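Local coordinates for protein beta-L-arabinobiosidase (Bacteroides thetaiotaomicron, PDB 5MQR) that is a multidomain glycosidase of a gut bacterium that probably hydrolyses glycosidic bonds in complex plant pectin, at residues H414-F419 / I604-S610; T529-E533 / V545-G549. All blocks are in the same frame, centred on the assembly; numbering follows the deposited sequence.

Contact 1. Residues H414-F419 / I604-S610; sequences HADDDF and IANVKTS
Asp416 and Lys608 face each other as an antiparallel non-hydrogen-bonded pair, their CA atoms 4.4 Å apart, where the short, weakly bonded strand 416-417 lies along strand 600-610. On one side of the pair Asp417 N donates to Val607 O at 2.9 Å; on the other Thr609 N donates to Ala415 O. Thr609 then replaces backbone with side chain: its OG1 lies between its own backbone N and carbonyl carbon (chi1 71°), accepts the N-H of Ala415 (N to OG1 3.1 Å) and hydrogen-bonds ND1 of His414 at 2.7 Å. The hydroxyl comes in at the edge of the imidazole, in its plane, while Ser610 CA sits over one face, 3.9 Å from the ring centroid in a CH-pi contact. Were His414 an alanine, the threonine hydroxyl would probably lose its ring partner and Ser610 CA the face it packs on. Lys608 runs alongside Asp416, and its bent end brings NZ to OD1 at 3.3 Å, a long salt bridge 27° out of the carboxylate plane. At the far end Phe419 CZ meets Val607 CG2 at 3.9 Å, and a water accepts from Phe419 N and Asn606 N. Asp417 turns its carboxylate to Arg463 and Trp431. The contact thus runs from a polar grip at His414 to apolar ring contact beside water-bridged backbone at Phe419, fastening 414-419 to strand 600-610.

Contact 2. Residues T529-E533 / V545-G549; sequences TYHVE and VYVDG
Asp548 reaches across to the backbone of His531 at the open end of a beta hairpin, away from its turn. Its CB leaves a backbone in the left-handed region, and CG stands beside the residue's own N, anti to the carbonyl carbon (chi1 -61°), which swings the carboxylate over the opposite strand. CG comes 4.1 Å from His531 N. OD1 takes that N-H at 2.9 Å in an almost straight bond (175°), met nearly along its C-O axis. OD2 lies 4.0 Å from Tyr530 CD1, and waters lie within hydrogen-bonding distance of both carboxylate oxygens and of Thr529 O. Asp548 N in turn donates to His531 O at 2.8 Å, so main chain and side chain of one residue grip both polar backbone atoms of His531. Farther along, Glu533 and Tyr546 form an antiparallel hydrogen-bonded pair, with Tyr546 N to Glu533 O at 2.7 Å; that oxygen also lies at the edge of the Tyr546 ring. On the buried side Tyr530 CD1 touches Val547 CG1. The tyrosine hydroxyl is held by Glu525 N. Strand 530-537 is flanked by 470-479 and strand 542-547 by 550-556, while Met522 of strand 518-523 packs on Tyr530 and Val547.

How the contacts relate
Both contacts belong to one antiparallel sheet, their centres 14 Å apart and their nearest atoms about 6 Å apart without touching. Strand 470-479 runs between them, pairing with 600-610 of contact 1 on one side and with 530-537 of contact 2 on the other. Its Asp476 links the two directly, taking Asn606 ND2 on OD2 and His531 ND1 on OD1. Along the chain, 414-419 comes first, the hairpin of contact 2 follows, and 604-610 comes last. Contact 2 is therefore a local pairing within the sialidase-like CBM region, whereas contact 1 brings together segments 185 residues apart, joining 416-417 to strand 600-610, which also pairs with 447-452.

Contact 1. Residues H414-F419 / I604-S610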
loop_
_atom_site.group_PDB
_atom_site.type_symbol
_atom_site.label_atom_id
_atom_site.label_comp_id
_atom_site.label_asym_id
_atom_site.label_seq_id
_atom_site.Cartn_x
_atom_site.Cartn_y
_atom_site.Cartn_z
ATOM N N HIS A 414 11.038 6.221 2.282
ATOM C CA HIS A 414 12.478 6.135 2.237
ATOM C C HIS A 414 13.043 5.645 3.558
ATOM O O HIS A 414 12.386 5.681 4.596
ATOM C CB HIS A 414 13.090 7.490 1.868
ATOM C CG HIS A 414 13.063 7.746 0.401
ATOM N ND1 HIS A 414 14.037 7.266 -0.448
ATOM C CD2 HIS A 414 12.134 8.338 -0.386
ATOM C CE1 HIS A 414 13.726 7.580 -1.692
ATOM N NE2 HIS A 414 12.572 8.222 -1.680
ATOM N N ALA A 415 14.287 5.201 3.485
ATOM C CA ALA A 415 15.002 4.666 4.612
ATOM C C ALA A 415 15.449 5.795 5.525
ATOM O O ALA A 415 15.915 6.843 5.080
ATOM C CB ALA A 415 16.220 3.881 4.137
ATOM N N ASP A 416 15.315 5.543 6.817
ATOM C CA ASP A 416 15.956 6.352 7.828
ATOM C C ASP A 416 16.050 5.462 9.065
ATOM O O ASP A 416 15.221 5.539 9.958
ATOM C CB ASP A 416 15.158 7.652 8.071
ATOM C CG ASP A 416 15.867 8.594 9.007
ATOM O OD1 ASP A 416 17.074 8.407 9.295
ATOM O OD2 ASP A 416 15.205 9.533 9.464
ATOM N N ASP A 417 17.069 4.610 9.078
ATOM C CA ASP A 417 17.092 3.417 9.887
ATOM C C ASP A 417 18.184 3.543 10.919
ATOM O O ASP A 417 19.338 3.822 10.593
ATOM C CB ASP A 417 17.363 2.182 9.023
ATOM C CG ASP A 417 16.335 1.992 7.892
ATOM O OD1 ASP A 417 15.288 2.677 7.819
ATOM O OD2 ASP A 417 16.607 1.120 7.043
ATOM N N ASP A 418 17.792 3.355 12.172
ATOM C CA ASP A 418 18.695 3.305 13.306
ATOM C C ASP A 418 18.554 1.893 13.876
ATOM O O ASP A 418 17.544 1.568 14.489
ATOM C CB ASP A 418 18.281 4.399 14.295
ATOM C CG ASP A 418 19.124 4.432 15.565
ATOM O OD1 ASP A 418 20.026 3.584 15.715
ATOM O OD2 ASP A 418 18.843 5.320 16.427
ATOM N N PHE A 419 19.570 1.063 13.654
ATOM C CA PHE A 419 19.501 -0.361 14.021
ATOM C C PHE A 419 19.537 -0.617 15.533
ATOM O O PHE A 419 19.122 -1.678 15.973
ATOM C CB PHE A 419 20.593 -1.168 13.325
ATOM C CG PHE A 419 20.531 -1.096 11.828
ATOM C CD1 PHE A 419 19.404 -1.541 11.143
ATOM C CD2 PHE A 419 21.599 -0.568 11.095
ATOM C CE1 PHE A 419 19.333 -1.452 9.761
ATOM C CE2 PHE A 419 21.532 -0.481 9.715
ATOM C CZ PHE A 419 20.398 -0.928 9.045
ATOM N N ILE A 604 27.093 -1.967 8.770
ATOM C CA ILE A 604 26.485 -0.707 8.330
ATOM C C ILE A 604 25.567 -0.151 9.409
ATOM O O ILE A 604 25.056 -0.885 10.245
ATOM C CB ILE A 604 25.771 -0.816 6.959
ATOM C CG1 ILE A 604 24.663 -1.867 6.991
ATOM C CG2 ILE A 604 26.783 -1.172 5.874
ATOM C CD1 ILE A 604 23.821 -1.920 5.727
ATOM N N ALA A 605 25.414 1.166 9.388
ATOM C CA ALA A 605 24.580 1.879 10.330
ATOM C C ALA A 605 24.002 3.151 9.708
ATOM O O ALA A 605 24.573 3.714 8.782
ATOM C CB ALA A 605 25.393 2.243 11.568
ATOM N N ASN A 606 22.878 3.601 10.257
ATOM C CA ASN A 606 22.300 4.912 9.940
ATOM C C ASN A 606 22.012 5.036 8.444
ATOM O O ASN A 606 22.453 5.980 7.786
ATOM C CB ASN A 606 23.213 6.041 10.427
ATOM C CG ASN A 606 23.463 5.976 11.914
ATOM O OD1 ASN A 606 22.530 5.915 12.709
ATOM N ND2 ASN A 606 24.718 5.992 12.294
ATOM N N VAL A 607 21.280 4.065 7.919
ATOM C CA VAL A 607 21.032 4.000 6.508
ATOM C C VAL A 607 19.899 4.988 6.232
ATOM O O VAL A 607 18.813 4.827 6.784
ATOM C CB VAL A 607 20.628 2.577 6.090
ATOM C CG1 VAL A 607 20.307 2.541 4.609
ATOM C CG2 VAL A 607 21.728 1.589 6.438
ATOM N N LYS A 608 20.168 6.005 5.403
ATOM C CA LYS A 608 19.164 6.971 4.922
ATOM C C LYS A 608 19.097 7.031 3.403
ATOM O O LYS A 608 20.121 7.059 2.723
ATOM C CB LYS A 608 19.477 8.400 5.368
ATOM C CG LYS A 608 19.637 8.612 6.853
ATOM C CD LYS A 608 19.987 10.085 7.108
ATOM C CE LYS A 608 20.729 10.300 8.428
ATOM N NZ LYS A 608 19.814 10.142 9.603
ATOM N N THR A 609 17.882 7.130 2.883
ATOM C CA THR A 609 17.684 7.470 1.496
ATOM C C THR A 609 16.738 8.665 1.396
ATOM O O THR A 609 15.942 8.945 2.306
ATOM C CB THR A 609 17.218 6.268 0.642
ATOM O OG1 THR A 609 15.871 5.910 0.957
ATOM C CG2 THR A 609 18.128 5.056 0.865
ATOM N N SER A 610 16.872 9.389 0.286
ATOM C CA SER A 610 15.934 10.462 -0.056
ATOM C C SER A 610 15.964 10.689 -1.551
ATOM O O SER A 610 16.913 10.274 -2.253
ATOM C CB SER A 610 16.291 11.757 0.678
ATOM O OG SER A 610 17.559 12.206 0.267
HETATM O O HOH W 1 22.477 4.214 14.821
HETATM O O HOH W 2 22.086 2.298 12.880
#

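Contact 2. Residues T529-E533 / V545-G549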
loop_
_atom_site.group_PDB
_atom_site.type_symbol
_atom_site.label_atom_id
_atom_site.label_comp_id
_atom_site.label_asym_id
_atom_site.label_seq_id
_atom_site.Cartn_x
_atom_site.Cartn_y
_atom_site.Cartn_z
ATOM N N THR A 529 35.292 3.709 10.779
ATOM C CA THR A 529 33.959 4.058 10.334
ATOM C C THR A 529 34.059 5.173 9.272
ATOM O O THR A 529 34.631 6.235 9.530
ATOM C CB THR A 529 33.108 4.504 11.537
ATOM O OG1 THR A 529 32.924 3.380 12.409
ATOM C CG2 THR A 529 31.731 5.025 11.101
ATOM N N TYR A 530 33.507 4.898 8.090
ATOM C CA TYR A 530 33.468 5.821 6.962
ATOM C C TYR A 530 32.008 6.239 6.721
ATOM O O TYR A 530 31.120 5.388 6.684
ATOM C CB TYR A 530 33.998 5.130 5.706
ATOM C CG TYR A 530 35.451 4.720 5.777
ATOM C CD1 TYR A 530 36.474 5.668 5.663
ATOM C CD2 TYR A 530 35.812 3.394 5.945
ATOM C CE1 TYR A 530 37.815 5.301 5.719
ATOM C CE2 TYR A 530 37.144 3.021 6.000
ATOM C CZ TYR A 530 38.134 3.982 5.889
ATOM O OH TYR A 530 39.427 3.598 5.937
ATOM N N HIS A 531 31.757 7.538 6.594
ATOM C CA HIS A 531 30.454 8.002 6.233
ATOM C C HIS A 531 30.368 8.095 4.704
ATOM O O HIS A 531 31.051 8.919 4.087
ATOM C CB HIS A 531 30.139 9.342 6.887
ATOM C CG HIS A 531 28.718 9.747 6.690
ATOM N ND1 HIS A 531 27.668 9.037 7.234
ATOM C CD2 HIS A 531 28.162 10.741 5.956
ATOM C CE1 HIS A 531 26.527 9.587 6.851
ATOM N NE2 HIS A 531 26.800 10.625 6.081
ATOM N N VAL A 532 29.538 7.240 4.115
ATOM C CA VAL A 532 29.417 7.137 2.670
ATOM C C VAL A 532 28.128 7.781 2.221
ATOM O O VAL A 532 27.087 7.508 2.811
ATOM C CB VAL A 532 29.388 5.680 2.188
ATOM C CG1 VAL A 532 29.431 5.631 0.662
ATOM C CG2 VAL A 532 30.572 4.925 2.776
ATOM N N GLU A 533 28.215 8.647 1.205
ATOM C CA GLU A 533 27.019 9.220 0.562
ATOM C C GLU A 533 27.134 9.015 -0.939
ATOM O O GLU A 533 28.130 9.340 -1.555
ATOM C CB GLU A 533 26.789 10.715 0.874
ATOM C CG GLU A 533 25.401 11.202 0.405
ATOM C CD GLU A 533 25.008 12.596 0.877
ATOM O OE1 GLU A 533 25.868 13.302 1.431
ATOM O OE2 GLU A 533 23.825 12.993 0.677
ATOM N N VAL A 545 30.140 9.690 -5.376
ATOM C CA VAL A 545 30.314 9.042 -4.090
ATOM C C VAL A 545 31.149 9.958 -3.206
ATOM O O VAL A 545 32.158 10.524 -3.646
ATOM C CB VAL A 545 30.952 7.649 -4.237
ATOM C CG1 VAL A 545 31.317 7.062 -2.892
ATOM C CG2 VAL A 545 29.969 6.724 -4.939
ATOM N N TYR A 546 30.684 10.132 -1.976
ATOM C CA TYR A 546 31.390 10.935 -1.000
ATOM C C TYR A 546 31.751 10.041 0.172
ATOM O O TYR A 546 30.966 9.181 0.583
ATOM C CB TYR A 546 30.519 12.095 -0.515
ATOM C CG TYR A 546 30.106 13.084 -1.599
ATOM C CD1 TYR A 546 29.014 12.836 -2.433
ATOM C CD2 TYR A 546 30.809 14.279 -1.777
ATOM C CE1 TYR A 546 28.644 13.753 -3.423
ATOM C CE2 TYR A 546 30.440 15.202 -2.744
ATOM C CZ TYR A 546 29.372 14.930 -3.569
ATOM O OH TYR A 546 29.053 15.857 -4.525
ATOM N N VAL A 547 32.946 10.252 0.704
ATOM C CA VAL A 547 33.350 9.621 1.934
ATOM C C VAL A 547 33.784 10.707 2.902
ATOM O O VAL A 547 34.656 11.551 2.572
ATOM C CB VAL A 547 34.477 8.609 1.698
ATOM C CG1 VAL A 547 35.050 8.123 3.036
ATOM C CG2 VAL A 547 33.952 7.445 0.858
ATOM N N ASP A 548 33.174 10.679 4.092
ATOM C CA ASP A 548 33.459 11.666 5.151
ATOM C C ASP A 548 33.361 13.093 4.610
ATOM O O ASP A 548 34.181 13.938 4.914
ATOM C CB ASP A 548 34.842 11.410 5.794
ATOM C CG ASP A 548 34.947 10.030 6.462
ATOM O OD1 ASP A 548 33.908 9.481 6.878
ATOM O OD2 ASP A 548 36.084 9.508 6.602
ATOM N N GLY A 549 32.359 13.343 3.780
ATOM C CA GLY A 549 32.134 14.670 3.223
ATOM C C GLY A 549 32.937 15.066 1.980
ATOM O O GLY A 549 32.691 16.124 1.440
HETATM O O HOH W 3 36.456 8.024 8.664
HETATM O O HOH W 4 33.240 8.661 9.752
HETATM O O HOH W 5 30.459 11.572 2.804
#